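Local coordinates for protein LAE5 (Uncultured bacterium, PDB 5JD3) that probably hydrolyses ester bonds as a GDSL-type esterase with the three-layered alpha/beta/alpha fold of SGNH hydrolases, at residues T157-E162 against G196-Y201; A61-H66 against V224-F229; A93-D98 against D140-R145; L179-A184 against C189-V194. One frame throughout, in Å; residues are numbered along the deposited sequence.

Contact 1 of 4, residues T157-E162 against G196-Y201; sequences TPYFIE and GAFDRY
Y159 and I161 meet F198, the one residue of 196-201 that they touch, in this buried contact of the three-layered alpha/beta/alpha fold of GDSL (SGNH) hydrolases. The segment 157-162 is the loop that leaves strand 152-156 of the central parallel sheet. It begins at T157, whose backbone still pairs with V192 of the neighbouring strand. Y159 is the first to touch segment 196-201. Its CG sits between the backbone N and the carbonyl carbon, chi1 68°, and this turns the ring toward F198. F198 CE2 lies over the centre of the tyrosine ring, 3.4 Å above its plane. The two ring planes are 35° apart and their centroids are 4.5 Å apart, so the pair is oblique and neither stacked nor edge-to-face. I225 of helix 219-232 packs on both Y159 and F198. The polar end of Y159 looks elsewhere: OH is hydrogen-bonded to I215 O. That bond fixes the far end of the ring while F198 covers one face. The side chain of Y159 also lies near S36, H216 and D213, which probably form the catalytic Ser-His-Asp triad, without touching them. F160 turns away from the helix, and its N bonds to Q195 OE1. I161 lies over one face of F198 in a CH-pi contact. Its CG1 is 4.3 Å from the ring centroid and 8° off the ring normal, while CD1 reaches F198 CE1 at 4.0 Å. I161 is also the centre of an inverse gamma turn, closed by E162 N to F160 O at 2.6 Å.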
# COMPACT_ATOMS: atom_id res chain seq x y z
N THR A 157 3.10 -4.61 -2.27
CA THR A 157 3.78 -5.47 -1.29
C THR A 157 4.22 -4.68 -0.06
O THR A 157 4.60 -3.51 -0.16
CB THR A 157 5.00 -6.18 -1.92
OG1 THR A 157 5.56 -7.10 -0.98
CG2 THR A 157 6.07 -5.17 -2.32
N PRO A 158 4.14 -5.32 1.12
CA PRO A 158 4.74 -4.71 2.30
C PRO A 158 6.25 -4.67 2.15
O PRO A 158 6.80 -5.46 1.39
CB PRO A 158 4.31 -5.64 3.44
CG PRO A 158 4.09 -6.96 2.77
CD PRO A 158 3.53 -6.62 1.42
N TYR A 159 6.92 -3.76 2.85
CA TYR A 159 8.36 -3.63 2.70
C TYR A 159 9.07 -3.45 4.03
O TYR A 159 8.46 -3.14 5.05
CB TYR A 159 8.69 -2.46 1.77
CG TYR A 159 8.36 -1.11 2.36
CD1 TYR A 159 9.29 -0.41 3.12
CD2 TYR A 159 7.12 -0.53 2.16
CE1 TYR A 159 8.99 0.82 3.67
CE2 TYR A 159 6.81 0.71 2.69
CZ TYR A 159 7.74 1.38 3.45
OH TYR A 159 7.43 2.61 3.98
N PHE A 160 10.38 -3.66 3.99
CA PHE A 160 11.26 -3.33 5.10
C PHE A 160 12.50 -2.70 4.50
O PHE A 160 13.20 -3.32 3.70
CB PHE A 160 11.60 -4.58 5.91
CG PHE A 160 12.29 -4.29 7.22
CD1 PHE A 160 11.89 -3.23 8.01
CD2 PHE A 160 13.33 -5.10 7.66
CE1 PHE A 160 12.52 -2.96 9.21
CE2 PHE A 160 13.96 -4.84 8.86
CZ PHE A 160 13.56 -3.77 9.63
N ILE A 161 12.77 -1.45 4.86
CA ILE A 161 13.92 -0.74 4.30
C ILE A 161 15.20 -1.27 4.92
O ILE A 161 15.85 -0.61 5.73
CB ILE A 161 13.80 0.78 4.50
CG1 ILE A 161 12.42 1.27 4.06
CG2 ILE A 161 14.87 1.51 3.70
CD1 ILE A 161 12.22 2.76 4.20
N GLU A 162 15.56 -2.49 4.53
CA GLU A 162 16.74 -3.17 5.05
C GLU A 162 17.30 -4.11 4.00
O GLU A 162 16.66 -5.10 3.64
CB GLU A 162 16.40 -3.94 6.33
CG GLU A 162 17.56 -4.75 6.89
CD GLU A 162 18.77 -3.89 7.20
OE1 GLU A 162 18.61 -2.87 7.92
OE2 GLU A 162 19.88 -4.22 6.73
N GLY A 196 11.11 -4.24 -3.97
CA GLY A 196 12.13 -4.24 -5.01
C GLY A 196 12.55 -2.83 -5.37
O GLY A 196 13.73 -2.58 -5.65
N ALA A 197 11.60 -1.91 -5.36
CA ALA A 197 11.88 -0.50 -5.64
C ALA A 197 12.83 0.07 -4.60
O ALA A 197 13.77 0.80 -4.94
CB ALA A 197 10.59 0.30 -5.68
N PHE A 198 12.60 -0.26 -3.34
CA PHE A 198 13.49 0.16 -2.26
C PHE A 198 14.86 -0.50 -2.40
O PHE A 198 15.88 0.13 -2.14
CB PHE A 198 12.88 -0.14 -0.89
CG PHE A 198 11.94 0.92 -0.40
CD1 PHE A 198 12.39 2.21 -0.15
CD2 PHE A 198 10.60 0.63 -0.16
CE1 PHE A 198 11.53 3.18 0.31
CE2 PHE A 198 9.74 1.60 0.29
CZ PHE A 198 10.20 2.88 0.53
N ASP A 199 14.86 -1.77 -2.80
CA ASP A 199 16.11 -2.51 -2.98
C ASP A 199 17.00 -1.87 -4.04
O ASP A 199 18.23 -1.90 -3.93
CB ASP A 199 15.82 -3.97 -3.37
CG ASP A 199 15.26 -4.77 -2.21
OD1 ASP A 199 15.21 -4.24 -1.08
OD2 ASP A 199 14.88 -5.94 -2.43
N ARG A 200 16.38 -1.28 -5.06
CA ARG A 200 17.13 -0.58 -6.10
C ARG A 200 17.70 0.73 -5.56
O ARG A 200 18.84 1.08 -5.84
CB ARG A 200 16.24 -0.31 -7.31
CG ARG A 200 16.27 -1.42 -8.36
CD ARG A 200 15.18 -1.23 -9.40
NE ARG A 200 13.92 -1.83 -8.97
CZ ARG A 200 12.72 -1.31 -9.22
NH1 ARG A 200 11.62 -1.92 -8.79
NH2 ARG A 200 12.62 -0.18 -9.91
N TYR A 201 16.89 1.44 -4.78
CA TYR A 201 17.32 2.68 -4.15
C TYR A 201 18.48 2.45 -3.20
O TYR A 201 19.44 3.22 -3.17
CB TYR A 201 16.15 3.33 -3.40
CG TYR A 201 16.44 4.73 -2.89
CD1 TYR A 201 16.06 5.85 -3.62
CD2 TYR A 201 17.09 4.92 -1.67
CE1 TYR A 201 16.33 7.12 -3.15
CE2 TYR A 201 17.36 6.19 -1.20
CZ TYR A 201 16.97 7.29 -1.94
OH TYR A 201 17.23 8.56 -1.47

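Contact 2 of 4, residues A61-H66 against V224-F229; sequences ALLNAH and VIANAF
L63 has CG anti to its carbonyl carbon, chi1 -71°, and F229 has CG anti to its backbone N, chi1 -178°; these torsions bring the leucine methyls onto the phenylalanine ring. The motif is a helix-helix crossing on one side of the three-layered alpha/beta/alpha fold of GDSL (SGNH) hydrolases. It joins helices 59-70 and 219-232. Segments 61-66 and 224-229 of these helices cross at -54°, with their axes 9.3 Å apart at closest approach. The small A226 sits at the crossing. Its CB meets L62 CB at 4.0 Å and also touches L63 CD2. Beyond the apolar centre, H66 NE2 bonds to C235 O, which ties helix 59-70 to the C-terminal tail. F24 packs on F229 as well. L63 carries most of the contact, and its two methyls divide the work. CD2 lies against the backbone O of A226 and against F229 CD2. An alanine in place of L63 would probably open a gap between the helices and strip one face of F229 of its methyl cover. That cover is L63 CD1, displaced toward the rim of the F229 ring and 3.9 Å from its centroid in a CH-pi contact.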
# COMPACT_ATOMS: atom_id res chain seq x y z
N ALA A 61 -0.54 11.09 -1.54
CA ALA A 61 -0.58 12.50 -1.92
C ALA A 61 0.33 12.76 -3.11
O ALA A 61 0.06 13.62 -3.94
CB ALA A 61 -0.18 13.37 -0.74
N LEU A 62 1.42 12.00 -3.19
CA LEU A 62 2.36 12.11 -4.30
C LEU A 62 1.73 11.60 -5.59
O LEU A 62 1.89 12.20 -6.65
CB LEU A 62 3.65 11.34 -4.00
CG LEU A 62 4.54 11.98 -2.93
CD1 LEU A 62 5.78 11.15 -2.70
CD2 LEU A 62 4.91 13.40 -3.33
N LEU A 63 1.02 10.48 -5.49
CA LEU A 63 0.29 9.92 -6.62
C LEU A 63 -0.75 10.91 -7.14
O LEU A 63 -0.86 11.14 -8.34
CB LEU A 63 -0.38 8.60 -6.24
CG LEU A 63 0.52 7.39 -6.01
CD1 LEU A 63 -0.30 6.20 -5.54
CD2 LEU A 63 1.29 7.05 -7.27
N ASN A 64 -1.50 11.49 -6.21
CA ASN A 64 -2.55 12.44 -6.56
C ASN A 64 -1.99 13.67 -7.27
O ASN A 64 -2.56 14.13 -8.25
CB ASN A 64 -3.32 12.85 -5.30
CG ASN A 64 -4.56 13.66 -5.62
OD1 ASN A 64 -5.59 13.11 -6.03
ND2 ASN A 64 -4.48 14.97 -5.43
N ALA A 65 -0.87 14.18 -6.77
CA ALA A 65 -0.22 15.34 -7.37
C ALA A 65 0.34 15.00 -8.74
O ALA A 65 0.17 15.76 -9.70
CB ALA A 65 0.88 15.85 -6.46
N HIS A 66 1.00 13.85 -8.84
CA HIS A 66 1.60 13.38 -10.08
C HIS A 66 0.57 13.21 -11.18
O HIS A 66 0.76 13.67 -12.31
CB HIS A 66 2.34 12.06 -9.83
CG HIS A 66 2.95 11.46 -11.06
ND1 HIS A 66 4.31 11.46 -11.29
CD2 HIS A 66 2.40 10.83 -12.12
CE1 HIS A 66 4.57 10.86 -12.43
NE2 HIS A 66 3.42 10.47 -12.96
N VAL A 224 9.63 6.90 -3.85
CA VAL A 224 10.03 5.57 -4.30
C VAL A 224 8.80 4.67 -4.39
O VAL A 224 8.62 3.95 -5.37
CB VAL A 224 11.07 4.94 -3.35
CG1 VAL A 224 11.23 3.45 -3.63
CG2 VAL A 224 12.41 5.65 -3.48
N ILE A 225 7.97 4.72 -3.35
CA ILE A 225 6.73 3.95 -3.32
C ILE A 225 5.79 4.38 -4.44
O ILE A 225 5.23 3.55 -5.15
CB ILE A 225 6.01 4.11 -1.97
CG1 ILE A 225 6.89 3.61 -0.83
CG2 ILE A 225 4.68 3.37 -1.98
CD1 ILE A 225 6.28 3.78 0.54
N ALA A 226 5.64 5.69 -4.60
CA ALA A 226 4.74 6.25 -5.60
C ALA A 226 5.18 5.90 -7.02
O ALA A 226 4.36 5.57 -7.87
CB ALA A 226 4.65 7.76 -5.44
N ASN A 227 6.49 5.96 -7.26
CA ASN A 227 7.03 5.69 -8.59
C ASN A 227 6.92 4.22 -8.98
O ASN A 227 6.80 3.89 -10.16
CB ASN A 227 8.48 6.15 -8.68
CG ASN A 227 8.61 7.65 -8.77
OD1 ASN A 227 7.62 8.38 -8.71
ND2 ASN A 227 9.84 8.13 -8.92
N ALA A 228 6.96 3.34 -7.99
CA ALA A 228 6.76 1.91 -8.23
C ALA A 228 5.33 1.66 -8.68
O ALA A 228 5.08 0.87 -9.59
CB ALA A 228 7.09 1.11 -6.98
N PHE A 229 4.40 2.35 -8.03
CA PHE A 229 2.98 2.27 -8.36
C PHE A 229 2.72 2.78 -9.77
O PHE A 229 2.04 2.13 -10.57
CB PHE A 229 2.16 3.07 -7.34
CG PHE A 229 0.67 3.01 -7.56
CD1 PHE A 229 -0.11 2.08 -6.88
CD2 PHE A 229 0.04 3.89 -8.43
CE1 PHE A 229 -1.47 2.03 -7.07
CE2 PHE A 229 -1.32 3.84 -8.63
CZ PHE A 229 -2.08 2.91 -7.95

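Contact 3 of 4, residues A93-D98 against D140-R145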
# COMPACT_ATOMS: atom_id res chain seq x y z
N ALA A 93 -12.21 -5.68 9.03
CA ALA A 93 -13.27 -5.24 9.93
C ALA A 93 -13.98 -3.99 9.42
O ALA A 93 -15.15 -3.75 9.74
CB ALA A 93 -12.70 -4.99 11.32
N ARG A 94 -13.28 -3.19 8.62
CA ARG A 94 -13.84 -1.93 8.14
C ARG A 94 -13.97 -1.90 6.62
O ARG A 94 -14.25 -0.85 6.04
CB ARG A 94 -12.98 -0.75 8.61
CG ARG A 94 -11.57 -0.73 8.03
CD ARG A 94 -10.75 0.40 8.63
NE ARG A 94 -9.40 0.46 8.09
CZ ARG A 94 -9.05 1.16 7.02
NH1 ARG A 94 -9.95 1.87 6.35
NH2 ARG A 94 -7.78 1.16 6.61
N TRP A 95 -13.78 -3.05 5.99
CA TRP A 95 -13.78 -3.14 4.53
C TRP A 95 -15.12 -2.72 3.93
O TRP A 95 -15.16 -2.06 2.89
CB TRP A 95 -13.44 -4.56 4.09
CG TRP A 95 -13.07 -4.67 2.64
CD1 TRP A 95 -13.89 -4.98 1.60
CD2 TRP A 95 -11.76 -4.47 2.08
NE1 TRP A 95 -13.18 -4.99 0.42
CE2 TRP A 95 -11.87 -4.68 0.69
CE3 TRP A 95 -10.52 -4.14 2.62
CZ2 TRP A 95 -10.78 -4.56 -0.17
CZ3 TRP A 95 -9.44 -4.02 1.76
CH2 TRP A 95 -9.58 -4.23 0.38
N GLN A 96 -16.21 -3.09 4.60
CA GLN A 96 -17.55 -2.78 4.11
C GLN A 96 -17.80 -1.28 4.00
O GLN A 96 -18.32 -0.80 2.98
CB GLN A 96 -18.61 -3.42 5.01
CG GLN A 96 -20.03 -2.98 4.69
CD GLN A 96 -20.41 -3.22 3.24
OE1 GLN A 96 -20.07 -4.25 2.66
NE2 GLN A 96 -21.11 -2.25 2.65
N ASN A 97 -17.43 -0.54 5.03
CA ASN A 97 -17.68 0.90 5.06
C ASN A 97 -16.61 1.72 4.35
O ASN A 97 -16.91 2.77 3.78
CB ASN A 97 -17.80 1.38 6.51
CG ASN A 97 -19.01 0.81 7.22
OD1 ASN A 97 -19.92 0.27 6.58
ND2 ASN A 97 -19.03 0.92 8.54
N ASP A 98 -15.37 1.24 4.36
CA ASP A 98 -14.26 2.03 3.84
C ASP A 98 -13.85 1.66 2.41
O ASP A 98 -13.07 2.38 1.79
CB ASP A 98 -13.05 1.91 4.77
CG ASP A 98 -13.26 2.62 6.09
OD1 ASP A 98 -14.33 3.23 6.28
OD2 ASP A 98 -12.35 2.56 6.95
N ASP A 140 -6.51 -12.95 0.80
CA ASP A 140 -7.14 -13.62 -0.33
C ASP A 140 -8.65 -13.43 -0.31
O ASP A 140 -9.29 -13.29 -1.35
CB ASP A 140 -6.80 -15.11 -0.31
CG ASP A 140 -7.56 -15.91 -1.35
OD1 ASP A 140 -7.07 -16.02 -2.49
OD2 ASP A 140 -8.65 -16.42 -1.03
N GLU A 141 -9.25 -13.46 0.87
CA GLU A 141 -10.69 -13.25 1.02
C GLU A 141 -11.15 -11.85 0.69
O GLU A 141 -12.15 -11.66 0.08
CB GLU A 141 -11.19 -13.76 2.36
CG GLU A 141 -12.54 -13.23 2.85
CD GLU A 141 -13.80 -13.69 2.07
OE1 GLU A 141 -13.77 -14.63 1.22
OE2 GLU A 141 -14.88 -13.11 2.31
N LEU A 142 -10.38 -10.86 1.12
CA LEU A 142 -10.71 -9.48 0.79
C LEU A 142 -10.67 -9.26 -0.72
O LEU A 142 -11.55 -8.61 -1.29
CB LEU A 142 -9.76 -8.51 1.48
CG LEU A 142 -9.81 -8.44 3.01
CD1 LEU A 142 -8.79 -7.45 3.54
CD2 LEU A 142 -11.21 -8.07 3.48
N VAL A 143 -9.64 -9.80 -1.35
CA VAL A 143 -9.48 -9.69 -2.79
C VAL A 143 -10.58 -10.43 -3.54
O VAL A 143 -11.14 -9.92 -4.51
CB VAL A 143 -8.10 -10.22 -3.24
CG1 VAL A 143 -8.06 -10.43 -4.74
CG2 VAL A 143 -6.99 -9.27 -2.79
N ALA A 144 -10.90 -11.63 -3.07
CA ALA A 144 -11.93 -12.46 -3.70
C ALA A 144 -13.29 -11.77 -3.72
O ALA A 144 -14.07 -11.94 -4.66
CB ALA A 144 -12.03 -13.80 -2.99
N ARG A 145 -13.57 -10.98 -2.68
CA ARG A 145 -14.84 -10.27 -2.59
C ARG A 145 -14.82 -8.95 -3.37
O ARG A 145 -15.87 -8.43 -3.74
CB ARG A 145 -15.20 -9.98 -1.13
CG ARG A 145 -15.61 -11.19 -0.32
CD ARG A 145 -16.81 -10.87 0.56
NE ARG A 145 -16.62 -9.64 1.32
CZ ARG A 145 -16.24 -9.60 2.60
NH1 ARG A 145 -16.01 -10.72 3.26
NH2 ARG A 145 -16.09 -8.43 3.21
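W95 and L142 make the apolar core of this contact between helices 88-100 and 132-146. L142 CD2 lies over one face of the indole, 4.2 Å from the centroid of the five-membered ring, in a CH-pi contact. The other methyl, CD1, reaches the six-membered ring and meets W95 CE3 at 3.8 Å. L142 CG is anti to the carbonyl carbon, chi1 -66°, which carries the branch toward W95; CD2 and CD1 then lie over different parts of the indole.

The two salt bridges each lie within one helix. R94 NH1 bonds to D98 OD2 at 2.6 Å, in the guanidinium plane and on the anti lone pair of the carboxylate oxygen. R94 is further held by Q81 O and N86 OD1. R145 NH1 bridges to E141 OE2 at 2.8 Å, tilted 27° from the guanidinium plane. R145 stands at the exposed border, where NH2 is 4.4 Å from W95 CD1. A weak hydrogen bond from the indole N-H of W95 to T146 OG1 links the two helices.

Both helices pack on the central parallel sheet. W95 touches I33 of strand 29-34 and M153 of strand 152-156, while V143 touches M153 and L155 and, further along, V183 of helix 168-187.

Contact 4 of 4, residues L179-A184 against C189-V194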
# COMPACT_ATOMS: atom_id res chain seq x y z
N LEU A 179 3.62 -14.00 -0.29
CA LEU A 179 2.27 -14.44 -0.01
C LEU A 179 1.26 -13.55 -0.67
O LEU A 179 0.28 -13.97 -1.14
CB LEU A 179 2.05 -14.43 1.47
CG LEU A 179 1.63 -15.67 2.23
CD1 LEU A 179 2.18 -16.91 1.59
CD2 LEU A 179 2.12 -15.55 3.66
N MET A 180 1.55 -12.29 -0.71
CA MET A 180 0.70 -11.33 -1.40
C MET A 180 0.81 -11.52 -2.91
O MET A 180 -0.13 -11.25 -3.65
CB MET A 180 1.08 -9.89 -1.02
CG MET A 180 0.11 -8.85 -1.56
SD MET A 180 0.66 -7.16 -1.32
CE MET A 180 -0.80 -6.43 -0.58
N ARG A 181 1.97 -12.01 -3.35
CA ARG A 181 2.20 -12.26 -4.77
C ARG A 181 1.32 -13.39 -5.29
O ARG A 181 0.74 -13.29 -6.37
CB ARG A 181 3.67 -12.60 -5.03
CG ARG A 181 4.61 -11.40 -5.00
CD ARG A 181 6.03 -11.82 -5.38
NE ARG A 181 7.02 -10.78 -5.09
CZ ARG A 181 7.47 -9.91 -5.99
NH1 ARG A 181 8.38 -9.01 -5.63
NH2 ARG A 181 7.03 -9.94 -7.24
N ARG A 182 1.23 -14.48 -4.53
CA ARG A 182 0.46 -15.64 -4.96
C ARG A 182 -1.04 -15.39 -4.84
O ARG A 182 -1.84 -16.14 -5.40
CB ARG A 182 0.86 -16.88 -4.16
CG ARG A 182 0.53 -16.82 -2.68
CD ARG A 182 0.95 -18.11 -1.98
NE ARG A 182 0.27 -19.27 -2.53
CZ ARG A 182 0.55 -20.53 -2.19
NH1 ARG A 182 1.51 -20.78 -1.31
NH2 ARG A 182 -0.12 -21.53 -2.74
N VAL A 183 -1.42 -14.35 -4.12
CA VAL A 183 -2.81 -13.93 -4.05
C VAL A 183 -3.16 -13.09 -5.28
O VAL A 183 -4.22 -13.25 -5.87
CB VAL A 183 -3.12 -13.14 -2.76
CG1 VAL A 183 -4.53 -12.56 -2.81
CG2 VAL A 183 -2.96 -14.03 -1.54
N ALA A 184 -2.24 -12.20 -5.65
CA ALA A 184 -2.41 -11.36 -6.82
C ALA A 184 -2.50 -12.20 -8.09
O ALA A 184 -3.36 -11.97 -8.94
CB ALA A 184 -1.27 -10.36 -6.93
N CYS A 189 -4.70 -9.89 -9.98
CA CYS A 189 -4.46 -8.54 -9.49
C CYS A 189 -3.12 -8.01 -10.00
O CYS A 189 -2.21 -8.78 -10.29
CB CYS A 189 -4.48 -8.51 -7.96
SG CYS A 189 -5.97 -9.19 -7.23
N LEU A 190 -3.02 -6.69 -10.10
CA LEU A 190 -1.76 -6.05 -10.43
C LEU A 190 -0.91 -5.96 -9.17
O LEU A 190 -1.38 -5.50 -8.13
CB LEU A 190 -1.99 -4.67 -11.03
CG LEU A 190 -0.74 -3.84 -11.37
CD1 LEU A 190 0.15 -4.60 -12.34
CD2 LEU A 190 -1.14 -2.49 -11.95
N LEU A 191 0.34 -6.42 -9.24
CA LEU A 191 1.21 -6.36 -8.08
C LEU A 191 2.32 -5.33 -8.25
O LEU A 191 3.10 -5.38 -9.20
CB LEU A 191 1.83 -7.73 -7.79
CG LEU A 191 2.70 -7.71 -6.53
CD1 LEU A 191 2.24 -8.78 -5.56
CD2 LEU A 191 4.18 -7.89 -6.87
N VAL A 192 2.38 -4.40 -7.31
CA VAL A 192 3.45 -3.41 -7.28
C VAL A 192 4.56 -3.86 -6.34
O VAL A 192 4.34 -4.04 -5.14
CB VAL A 192 2.94 -2.03 -6.84
CG1 VAL A 192 4.09 -1.04 -6.75
CG2 VAL A 192 1.88 -1.53 -7.80
N ASP A 193 5.75 -4.07 -6.89
CA ASP A 193 6.89 -4.50 -6.10
C ASP A 193 7.58 -3.30 -5.44
O ASP A 193 8.59 -2.81 -5.93
CB ASP A 193 7.89 -5.27 -6.97
CG ASP A 193 9.04 -5.84 -6.17
OD1 ASP A 193 10.11 -6.09 -6.76
OD2 ASP A 193 8.88 -6.04 -4.95
N VAL A 194 7.01 -2.84 -4.34
CA VAL A 194 7.55 -1.72 -3.58
C VAL A 194 8.89 -2.09 -2.94
O VAL A 194 9.82 -1.28 -2.93
CB VAL A 194 6.57 -1.25 -2.49
CG1 VAL A 194 7.13 -0.04 -1.75
CG2 VAL A 194 5.21 -0.94 -3.09
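A184, C189 and L191 form the close-packed part of this contact, where helix 168-187 turns back into strand 190-192 of a beta-alpha-beta unit. The helix and strand segments run nearly antiparallel, at 158°, with axes 8.4 Å apart. C189 N donates to A184 O at 2.7 Å and closes the turn between them. Beside it, A184 CB meets C189 CB at 3.8 Å. L191, with CG anti to the backbone N, chi1 -177°, points at the helix. Its CD1 reaches A184 CB at 4.1 Å and R181 CG at 3.6 Å.

The looser side is the exposed end of R181. Its chain runs extended from CG to NE and crosses L191 at about a right angle. L191 CD2 lies over one face of the guanidinium, 3.5 Å from R181 NH2. Shortening L191 to an alanine is likely to open a gap beside A184 and leave one face of the R181 guanidinium without its methyl.

R181 NH1 forms a salt bridge with D193 OD2 at 3.1 Å, the planes 66° apart. The same oxygen caps helix 194-201 by accepting a hydrogen bond from G196 N. One carboxylate thus serves both a helix start and an arginine. The charge of R181 and the partial positive end of helix 194-201 are likely to favour its ionised form.

In the fold
The four contacts lie on and around one parallel sheet of five strands, in the order 77-82, 29-34, 106-110, 152-156, 190-192. Along the chain, contact 2 closes the widest loop, with all the others inside it. Contact 3 comes first within that loop, then contact 1, which encloses contact 4. Contacts 1 and 2 meet through helices 194-201 and 219-232, with centres about 15 Å apart. Contact 4 touches all three others: T157 and M180 join it to contact 1, A228 and V192 to contact 2, V143 and C189 to contact 3. Contacts 1 and 3, about 26 Å apart by centres, lie on opposite sides of the chain's centre. Helices 88-100, 132-146 and 168-187 cover one face of the sheet and helices 59-70 and 219-232 the other, as in the three-layered fold of this family.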